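Local atomic coordinates of putative peptidase M23 (Pseudomonas aeruginosa PAO1, PDB entry 2HSI), a protein that binds a zinc ion and probably acts as a metalloendopeptidase of the M23 family, although its function has not been established. Residues L154-V158 with M260-V264; G160-F166 with H180-A186; A197-L203 with V214-H218. One frame throughout, in Å; residues are numbered along the deposited sequence.

Interaction 1. Residues L154-V158 with M260-V264. With ZN (zinc ion), chain C.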
loop_
_atom_site.group_PDB
_atom_site.type_symbol
_atom_site.label_atom_id
_atom_site.label_comp_id
_atom_site.label_asym_id
_atom_site.label_seq_id
_atom_site.Cartn_x
_atom_site.Cartn_y
_atom_site.Cartn_z
ATOM N N LEU A 154 -5.161 8.887 3.013
ATOM C CA LEU A 154 -3.880 9.331 2.468
ATOM C C LEU A 154 -4.013 10.605 1.654
ATOM O O LEU A 154 -5.048 10.846 1.025
ATOM C CB LEU A 154 -3.280 8.225 1.592
ATOM C CG LEU A 154 -2.993 6.878 2.253
ATOM C CD1 LEU A 154 -2.392 5.894 1.256
ATOM C CD2 LEU A 154 -2.087 7.055 3.455
ATOM N N ASP A 155 -2.964 11.423 1.677
ATOM C CA ASP A 155 -2.887 12.563 0.783
ATOM C C ASP A 155 -2.500 12.075 -0.594
ATOM O O ASP A 155 -1.784 11.085 -0.725
ATOM C CB ASP A 155 -1.826 13.559 1.242
ATOM C CG ASP A 155 -2.154 14.212 2.561
ATOM O OD1 ASP A 155 -3.336 14.236 2.966
ATOM O OD2 ASP A 155 -1.208 14.719 3.191
ATOM N N LYS A 156 -2.977 12.776 -1.617
ATOM C CA LYS A 156 -2.442 12.623 -2.962
ATOM C C LYS A 156 -0.949 12.949 -2.908
ATOM O O LYS A 156 -0.557 13.946 -2.300
ATOM C CB LYS A 156 -3.149 13.562 -3.939
ATOM C CG LYS A 156 -4.573 13.168 -4.265
ATOM C CD LYS A 156 -5.281 14.263 -5.041
ATOM C CE LYS A 156 -4.679 14.433 -6.420
ATOM N NZ LYS A 156 -5.345 15.526 -7.176
ATOM N N PRO A 157 -0.109 12.080 -3.497
ATOM C CA PRO A 157 1.334 12.311 -3.512
ATOM C C PRO A 157 1.790 13.422 -4.459
ATOM O O PRO A 157 2.897 13.938 -4.299
ATOM C CB PRO A 157 1.909 10.962 -3.933
ATOM C CG PRO A 157 0.813 10.263 -4.616
ATOM C CD PRO A 157 -0.484 10.820 -4.158
ATOM N N VAL A 158 0.947 13.786 -5.426
ATOM C CA VAL A 158 1.202 14.946 -6.290
ATOM C C VAL A 158 -0.067 15.779 -6.466
ATOM O O VAL A 158 -1.176 15.231 -6.464
ATOM C CB VAL A 158 1.738 14.536 -7.691
ATOM C CG1 VAL A 158 3.190 14.076 -7.618
ATOM C CG2 VAL A 158 0.889 13.458 -8.300
ATOM N N MET A 260 4.101 9.213 -13.540
ATOM C CA MET A 260 3.880 9.213 -12.102
ATOM C C MET A 260 3.030 7.991 -11.706
ATOM O O MET A 260 1.825 7.965 -11.933
ATOM C CB MET A 260 3.203 10.530 -11.713
ATOM C CG MET A 260 2.689 10.629 -10.287
ATOM S SD MET A 260 3.919 10.258 -9.047
ATOM C CE MET A 260 2.843 9.808 -7.683
ATOM N N HIS A 261 3.679 6.971 -11.152
ATOM C CA HIS A 261 2.996 5.740 -10.745
ATOM C C HIS A 261 3.090 5.532 -9.235
ATOM O O HIS A 261 4.182 5.564 -8.660
ATOM C CB HIS A 261 3.555 4.518 -11.495
ATOM C CG HIS A 261 2.839 3.234 -11.189
ATOM N ND1 HIS A 261 1.838 2.726 -11.988
ATOM C CD2 HIS A 261 2.988 2.349 -10.174
ATOM C CE1 HIS A 261 1.397 1.590 -11.476
ATOM N NE2 HIS A 261 2.077 1.342 -10.372
ATOM N N TRP A 262 1.934 5.290 -8.620
ATOM C CA TRP A 262 1.810 5.068 -7.176
ATOM C C TRP A 262 1.120 3.734 -6.888
ATOM O O TRP A 262 -0.022 3.514 -7.320
ATOM C CB TRP A 262 1.031 6.233 -6.552
ATOM C CG TRP A 262 0.724 6.141 -5.055
ATOM C CD1 TRP A 262 1.480 5.543 -4.086
ATOM C CD2 TRP A 262 -0.407 6.709 -4.381
ATOM N NE1 TRP A 262 0.890 5.704 -2.856
ATOM C CE2 TRP A 262 -0.270 6.413 -3.010
ATOM C CE3 TRP A 262 -1.528 7.438 -4.809
ATOM C CZ2 TRP A 262 -1.214 6.813 -2.055
ATOM C CZ3 TRP A 262 -2.470 7.833 -3.861
ATOM C CH2 TRP A 262 -2.304 7.517 -2.496
ATOM N N ASN A 263 1.825 2.844 -6.187
ATOM C CA ASN A 263 1.242 1.600 -5.661
ATOM C C ASN A 263 0.941 1.741 -4.189
ATOM O O ASN A 263 1.722 2.356 -3.469
ATOM C CB ASN A 263 2.208 0.422 -5.822
ATOM C CG ASN A 263 2.369 -0.016 -7.260
ATOM O OD1 ASN A 263 1.420 0.018 -8.038
ATOM N ND2 ASN A 263 3.574 -0.435 -7.621
ATOM N N VAL A 264 -0.179 1.164 -3.747
ATOM C CA VAL A 264 -0.470 1.006 -2.318
ATOM C C VAL A 264 -0.656 -0.476 -2.035
ATOM O O VAL A 264 -1.409 -1.157 -2.731
ATOM C CB VAL A 264 -1.722 1.793 -1.856
ATOM C CG1 VAL A 264 -2.111 1.415 -0.408
ATOM C CG2 VAL A 264 -1.481 3.290 -1.942
HETATM ZN ZN ZN C . 1.038 3.558 -13.754
#

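Interaction 2. Residues G160-F166 with H180-A186. With ZN (zinc ion), chain C.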
loop_
_atom_site.group_PDB
_atom_site.type_symbol
_atom_site.label_atom_id
_atom_site.label_comp_id
_atom_site.label_asym_id
_atom_site.label_seq_id
_atom_site.Cartn_x
_atom_site.Cartn_y
_atom_site.Cartn_z
ATOM N N GLY A 160 -2.105 17.049 -8.813
ATOM C CA GLY A 160 -2.474 16.935 -10.216
ATOM C C GLY A 160 -3.592 15.931 -10.409
ATOM O O GLY A 160 -3.885 15.150 -9.498
ATOM N N PRO A 161 -4.224 15.941 -11.598
ATOM C CA PRO A 161 -5.354 15.061 -11.895
ATOM C C PRO A 161 -4.928 13.604 -12.017
ATOM O O PRO A 161 -3.797 13.324 -12.425
ATOM C CB PRO A 161 -5.859 15.575 -13.252
ATOM C CG PRO A 161 -5.204 16.918 -13.443
ATOM C CD PRO A 161 -3.896 16.804 -12.745
ATOM N N LEU A 162 -5.830 12.697 -11.646
ATOM C CA LEU A 162 -5.610 11.259 -11.788
ATOM C C LEU A 162 -5.640 10.892 -13.266
ATOM O O LEU A 162 -6.382 11.489 -14.049
ATOM C CB LEU A 162 -6.674 10.447 -11.029
ATOM C CG LEU A 162 -7.142 10.847 -9.622
ATOM C CD1 LEU A 162 -8.418 11.682 -9.697
ATOM C CD2 LEU A 162 -7.409 9.608 -8.791
ATOM N N SER A 163 -4.823 9.916 -13.638
ATOM C CA SER A 163 -4.748 9.441 -15.011
ATOM C C SER A 163 -5.281 8.007 -15.080
ATOM O O SER A 163 -6.480 7.786 -14.903
ATOM C CB SER A 163 -3.313 9.560 -15.538
ATOM O OG SER A 163 -3.206 9.101 -16.872
ATOM N N SER A 164 -4.398 7.039 -15.318
ATOM C CA SER A 164 -4.790 5.632 -15.392
ATOM C C SER A 164 -5.145 5.006 -14.029
ATOM O O SER A 164 -4.436 5.217 -13.042
ATOM C CB SER A 164 -3.694 4.805 -16.077
ATOM O OG SER A 164 -3.600 5.114 -17.457
ATOM N N PRO A 165 -6.270 4.256 -13.980
ATOM C CA PRO A 165 -6.670 3.257 -12.970
ATOM C C PRO A 165 -5.729 2.031 -13.100
ATOM O O PRO A 165 -5.134 1.905 -14.169
ATOM C CB PRO A 165 -8.105 2.910 -13.403
ATOM C CG PRO A 165 -8.544 4.025 -14.278
ATOM C CD PRO A 165 -7.316 4.409 -15.009
ATOM N N PHE A 166 -5.567 1.092 -12.145
ATOM C CA PHE A 166 -6.497 0.573 -11.097
ATOM C C PHE A 166 -8.010 0.774 -11.195
ATOM O O PHE A 166 -8.719 -0.049 -11.760
ATOM C CB PHE A 166 -6.005 0.802 -9.654
ATOM C CG PHE A 166 -5.785 -0.487 -8.885
ATOM C CD1 PHE A 166 -4.521 -0.838 -8.438
ATOM C CD2 PHE A 166 -6.845 -1.363 -8.638
ATOM C CE1 PHE A 166 -4.307 -2.035 -7.741
ATOM C CE2 PHE A 166 -6.646 -2.561 -7.945
ATOM C CZ PHE A 166 -5.366 -2.898 -7.500
ATOM N N HIS A 180 -2.686 -3.163 -14.588
ATOM C CA HIS A 180 -2.147 -1.927 -14.008
ATOM C C HIS A 180 -2.319 -1.941 -12.486
ATOM O O HIS A 180 -3.425 -1.761 -11.970
ATOM C CB HIS A 180 -2.805 -0.697 -14.642
ATOM C CG HIS A 180 -2.094 0.591 -14.359
ATOM N ND1 HIS A 180 -2.704 1.657 -13.734
ATOM C CD2 HIS A 180 -0.827 0.989 -14.625
ATOM C CE1 HIS A 180 -1.846 2.655 -13.624
ATOM N NE2 HIS A 180 -0.698 2.274 -14.155
ATOM N N SER A 181 -1.208 -2.163 -11.784
ATOM C CA SER A 181 -1.220 -2.477 -10.351
ATOM C C SER A 181 -1.222 -1.260 -9.416
ATOM O O SER A 181 -1.114 -1.417 -8.190
ATOM C CB SER A 181 -0.055 -3.414 -10.006
ATOM O OG SER A 181 1.188 -2.832 -10.361
ATOM N N GLY A 182 -1.353 -0.062 -9.990
ATOM C CA GLY A 182 -1.421 1.177 -9.206
ATOM C C GLY A 182 -2.237 2.285 -9.843
ATOM O O GLY A 182 -3.053 2.032 -10.727
ATOM N N LEU A 183 -2.003 3.514 -9.390
ATOM C CA LEU A 183 -2.723 4.694 -9.863
ATOM C C LEU A 183 -1.778 5.714 -10.507
ATOM O O LEU A 183 -0.740 6.056 -9.938
ATOM C CB LEU A 183 -3.500 5.333 -8.701
ATOM C CG LEU A 183 -4.226 6.672 -8.874
ATOM C CD1 LEU A 183 -5.353 6.583 -9.907
ATOM C CD2 LEU A 183 -4.750 7.160 -7.522
ATOM N N ASP A 184 -2.145 6.196 -11.694
ATOM C CA ASP A 184 -1.357 7.222 -12.383
ATOM C C ASP A 184 -1.894 8.622 -12.147
ATOM O O ASP A 184 -3.088 8.806 -11.895
ATOM C CB ASP A 184 -1.303 6.962 -13.888
ATOM C CG ASP A 184 -0.257 5.956 -14.271
ATOM O OD1 ASP A 184 0.406 5.394 -13.369
ATOM O OD2 ASP A 184 -0.101 5.709 -15.484
ATOM N N PHE A 185 -0.995 9.600 -12.241
ATOM C CA PHE A 185 -1.355 11.009 -12.206
ATOM C C PHE A 185 -0.751 11.708 -13.418
ATOM O O PHE A 185 0.408 11.457 -13.774
ATOM C CB PHE A 185 -0.858 11.681 -10.927
ATOM C CG PHE A 185 -1.491 11.152 -9.667
ATOM C CD1 PHE A 185 -2.610 11.774 -9.125
ATOM C CD2 PHE A 185 -0.955 10.041 -9.012
ATOM C CE1 PHE A 185 -3.202 11.292 -7.955
ATOM C CE2 PHE A 185 -1.539 9.550 -7.844
ATOM C CZ PHE A 185 -2.667 10.177 -7.316
ATOM N N ALA A 186 -1.552 12.563 -14.050
ATOM C CA ALA A 186 -1.104 13.379 -15.176
ATOM C C ALA A 186 -0.369 14.616 -14.662
ATOM O O ALA A 186 -0.977 15.665 -14.423
ATOM C CB ALA A 186 -2.285 13.769 -16.058
HETATM ZN ZN ZN C . 1.038 3.558 -13.754
#

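Interaction 3. Residues A197-L203 with V214-H218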
loop_
_atom_site.group_PDB
_atom_site.type_symbol
_atom_site.label_atom_id
_atom_site.label_comp_id
_atom_site.label_asym_id
_atom_site.label_seq_id
_atom_site.Cartn_x
_atom_site.Cartn_y
_atom_site.Cartn_z
ATOM N N ALA A 197 1.475 9.429 3.715
ATOM C CA ALA A 197 1.443 9.321 5.178
ATOM C C ALA A 197 2.886 9.253 5.633
ATOM O O ALA A 197 3.780 9.051 4.805
ATOM C CB ALA A 197 0.713 8.042 5.615
ATOM N N ALA A 198 3.125 9.360 6.941
ATOM C CA ALA A 198 4.489 9.202 7.472
ATOM C C ALA A 198 4.974 7.774 7.266
ATOM O O ALA A 198 4.176 6.853 7.109
ATOM C CB ALA A 198 4.558 9.574 8.947
ATOM N N GLY A 199 6.284 7.587 7.247
ATOM C CA GLY A 199 6.831 6.244 7.077
ATOM C C GLY A 199 8.328 6.195 6.945
ATOM O O GLY A 199 8.989 7.232 6.891
ATOM N N LYS A 200 8.859 4.977 6.896
ATOM C CA LYS A 200 10.286 4.764 6.749
ATOM C C LYS A 200 10.573 4.272 5.325
ATOM O O LYS A 200 9.858 3.404 4.808
ATOM C CB LYS A 200 10.773 3.753 7.800
ATOM C CG LYS A 200 12.279 3.494 7.782
ATOM C CD LYS A 200 12.676 2.425 8.799
ATOM C CE LYS A 200 12.489 2.914 10.227
ATOM N NZ LYS A 200 13.328 2.156 11.189
ATOM N N VAL A 201 11.597 4.848 4.692
ATOM C CA VAL A 201 12.066 4.390 3.377
ATOM C C VAL A 201 12.730 3.022 3.555
ATOM O O VAL A 201 13.771 2.913 4.195
ATOM C CB VAL A 201 13.036 5.407 2.724
ATOM C CG1 VAL A 201 13.452 4.939 1.327
ATOM C CG2 VAL A 201 12.386 6.799 2.650
ATOM N N ILE A 202 12.088 1.977 3.037
ATOM C CA ILE A 202 12.578 0.610 3.217
ATOM C C ILE A 202 13.198 0.018 1.947
ATOM O O ILE A 202 13.780 -1.077 1.985
ATOM C CB ILE A 202 11.478 -0.338 3.766
ATOM C CG1 ILE A 202 10.250 -0.358 2.845
ATOM C CG2 ILE A 202 11.129 0.060 5.204
ATOM C CD1 ILE A 202 9.319 -1.578 3.019
ATOM N N LEU A 203 13.087 0.746 0.837
ATOM C CA LEU A 203 13.710 0.302 -0.429
ATOM C C LEU A 203 13.897 1.437 -1.433
ATOM O O LEU A 203 13.007 2.252 -1.642
ATOM C CB LEU A 203 12.918 -0.859 -1.073
ATOM C CG LEU A 203 13.522 -1.564 -2.304
ATOM C CD1 LEU A 203 14.932 -2.051 -2.039
ATOM C CD2 LEU A 203 12.664 -2.716 -2.782
ATOM N N VAL A 214 11.052 3.987 -5.115
ATOM C CA VAL A 214 11.142 4.169 -3.673
ATOM C C VAL A 214 9.931 3.539 -2.959
ATOM O O VAL A 214 8.802 3.712 -3.392
ATOM C CB VAL A 214 11.352 5.677 -3.283
ATOM C CG1 VAL A 214 10.242 6.593 -3.841
ATOM C CG2 VAL A 214 11.512 5.840 -1.770
ATOM N N PHE A 215 10.196 2.774 -1.904
ATOM C CA PHE A 215 9.152 2.181 -1.065
ATOM C C PHE A 215 9.148 2.863 0.303
ATOM O O PHE A 215 10.194 2.963 0.947
ATOM C CB PHE A 215 9.426 0.700 -0.803
ATOM C CG PHE A 215 9.155 -0.221 -1.969
ATOM C CD1 PHE A 215 8.207 -1.224 -1.850
ATOM C CD2 PHE A 215 9.902 -0.154 -3.137
ATOM C CE1 PHE A 215 7.985 -2.121 -2.887
ATOM C CE2 PHE A 215 9.667 -1.037 -4.183
ATOM C CZ PHE A 215 8.708 -2.015 -4.056
ATOM N N VAL A 216 7.964 3.291 0.744
ATOM C CA VAL A 216 7.755 3.893 2.065
ATOM C C VAL A 216 6.821 3.026 2.926
ATOM O O VAL A 216 5.650 2.784 2.574
ATOM C CB VAL A 216 7.175 5.326 1.964
ATOM C CG1 VAL A 216 6.962 5.922 3.349
ATOM C CG2 VAL A 216 8.089 6.229 1.145
ATOM N N ASP A 217 7.357 2.555 4.045
ATOM C CA ASP A 217 6.609 1.702 4.963
ATOM C C ASP A 217 5.835 2.565 5.972
ATOM O O ASP A 217 6.420 3.131 6.882
ATOM C CB ASP A 217 7.576 0.719 5.641
ATOM C CG ASP A 217 6.916 -0.151 6.704
ATOM O OD1 ASP A 217 5.693 -0.350 6.650
ATOM O OD2 ASP A 217 7.641 -0.653 7.597
ATOM N N HIS A 218 4.517 2.649 5.812
ATOM C CA HIS A 218 3.689 3.391 6.772
ATOM C C HIS A 218 3.445 2.617 8.069
ATOM O O HIS A 218 2.945 3.181 9.027
ATOM C CB HIS A 218 2.361 3.854 6.146
ATOM C CG HIS A 218 2.528 4.512 4.811
ATOM N ND1 HIS A 218 3.225 5.690 4.645
ATOM C CD2 HIS A 218 2.106 4.148 3.577
ATOM C CE1 HIS A 218 3.233 6.018 3.365
ATOM N NE2 HIS A 218 2.549 5.105 2.698
HETATM O O HOH W 1 2.852 5.929 9.291
#

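Interaction 1. Residues L154-V158 with M260-V264
L154-V158 is an extended but irregular run that passes strand M260-V264 in nearly the opposite direction, with the end-to-end lines 170° apart. P157 CA stays 8.1 Å from W262 CA, too far for the backbones to pair, so side chains fill most of the gap. Strand alternation sends M260, W262 and V264 toward the run, while H261 and N263 leave from the other face. W262 is central. Its CG lies anti to the backbone N (chi1 176°), which carries the indole out across the gap. The proline ring meets one face of it, P157 CD lying 3.9 Å from the centroid of the six-membered ring in a CH-pi contact. V264 CG2 covers the rim of the opposite face, and L154 CD1 comes in at the edge, 3.6 Å from W262 CZ2. Rigid, ring-shaped proline suits a flat aromatic surface, whereas branched leucine offers its rim a single methyl. A bend at chi2 (54°) turns the end of M260 along the strand, so that its CE touches P157 CG at 3.7 Å while V158 CG2 meets M260 CG at 3.9 Å. The buried indole N-H is satisfied by S224 OG, and the ring also stacks with F226. On the far side of the strand, H261 ND1 binds zinc at 2.1 Å, and H261 NE2 donates to N263 OD1 at 2.8 Å from above the amide plane, which helps to fix the imidazole's rotation. H259 and H261, flanking the inward-facing M260, form the HxH motif of M23 peptidases, completing a zinc site with H180 and D184.

Interaction 2. Residues G160-F166 with H180-A186
S164 and P165 present their carbonyl oxygens to D184 and H180, the two zinc ligands of the HxxxD motif found in M23 peptidases. The runs G160-F166 and H180-A186 pass in opposite directions, with a single backbone bridge between L162 and F185. Their pairing is irregular: P161 O accepts A186 N at 2.9 Å, S163 N reaches D184 O at 2.7 Å from well above that carbonyl's plane, and D184 N meets S164 O at 2.8 Å in the carbonyl plane, almost straight at 175°. H180 can be traced outward. Its CB packs 3.5 Å from P165 O, and with CG anti to the backbone N (chi1 -166°) the ring extends along the neighbouring run. CG also lies against P165 O. ND1 donates to P165 O at the ring's edge; the modelled 2.5 Å is very short, so the precise geometry is doubtful. CE1 rests against S164 CB and S164 O, and CE1 and CD2 flank the tip, NE2, which binds zinc at 2.2 Å. Histidine suits the place because one ring nitrogen can take the metal while the other faces a backbone carbonyl, which probably helps to set the ring's rotation. Beside the backbone bonds, L162 CD2 packs obliquely on the methyls of L183, whose side chain also touches P273 and I277 of helix 273-277. D184 points the other way: its CB presses on S164 N, which is buried without a polar partner. The carboxylate is monodentate, OD1 binding zinc at 2.0 Å while OD2 stands 3.0 Å from it.

Interaction 3. Residues A197-L203 with V214-H218
V201 CG1 and V214 CG2 meet at 3.8 Å, crossing at about a right angle, and V216 shares that face of the sheet with V201. Beta-branched valines suit these extended positions. V216 CG1 also lies on the bare CA of G199, 3.7 Å away. On the other face L203, its CG anti to the backbone N (chi1 -172°), lies alongside F215, with L203 CD2 over the phenyl face, 4.1 Å from its centroid, and helix 127-141 adds A140 to both. I202 CG2 packs obliquely on D217 CB. Backbone bonds join the two strands: D217 N to K200 O, K200 N to D217 O, I202 N to F215 O and F215 N to L203 O. Between V201 and L203 the register slips by one residue, and L203 N is buried without a partner. At the polar end, H218 ND1 donates to A198 O (2.9 Å, 163°) in the imidazole plane, while A197 CB sits over a ring face and S224 OG holds NE2. A water bridges A198 O and H218 O, and the D217 carboxylate bonds to S145 OG. Two antiparallel strands interrupted by a beta bulge make this a bulged beta hairpin within the main sheet of the M23 peptidase domain.

Interactions 1 and 2 meet at the zinc and share one sheet: strand 260-266 pairs with strand 183-185, through probable backbone bonds such as L183 N to W262 O. Interaction 1 is the buried core contact, almost wholly apolar between its segments, with the metal ligand on the far side of the strand. Interaction 2 lies nearer the surface, and backbone bonds and metal ligation dominate it. Interaction 3 is partly buried in another part of the same sheet, about 20 Å from interaction 2 between centres, and combines bulged antiparallel strand pairing with apolar side chains. It touches interaction 1 where L154 CD2 packs on A197 CB. S224 serves both, bonding to W262 and H218.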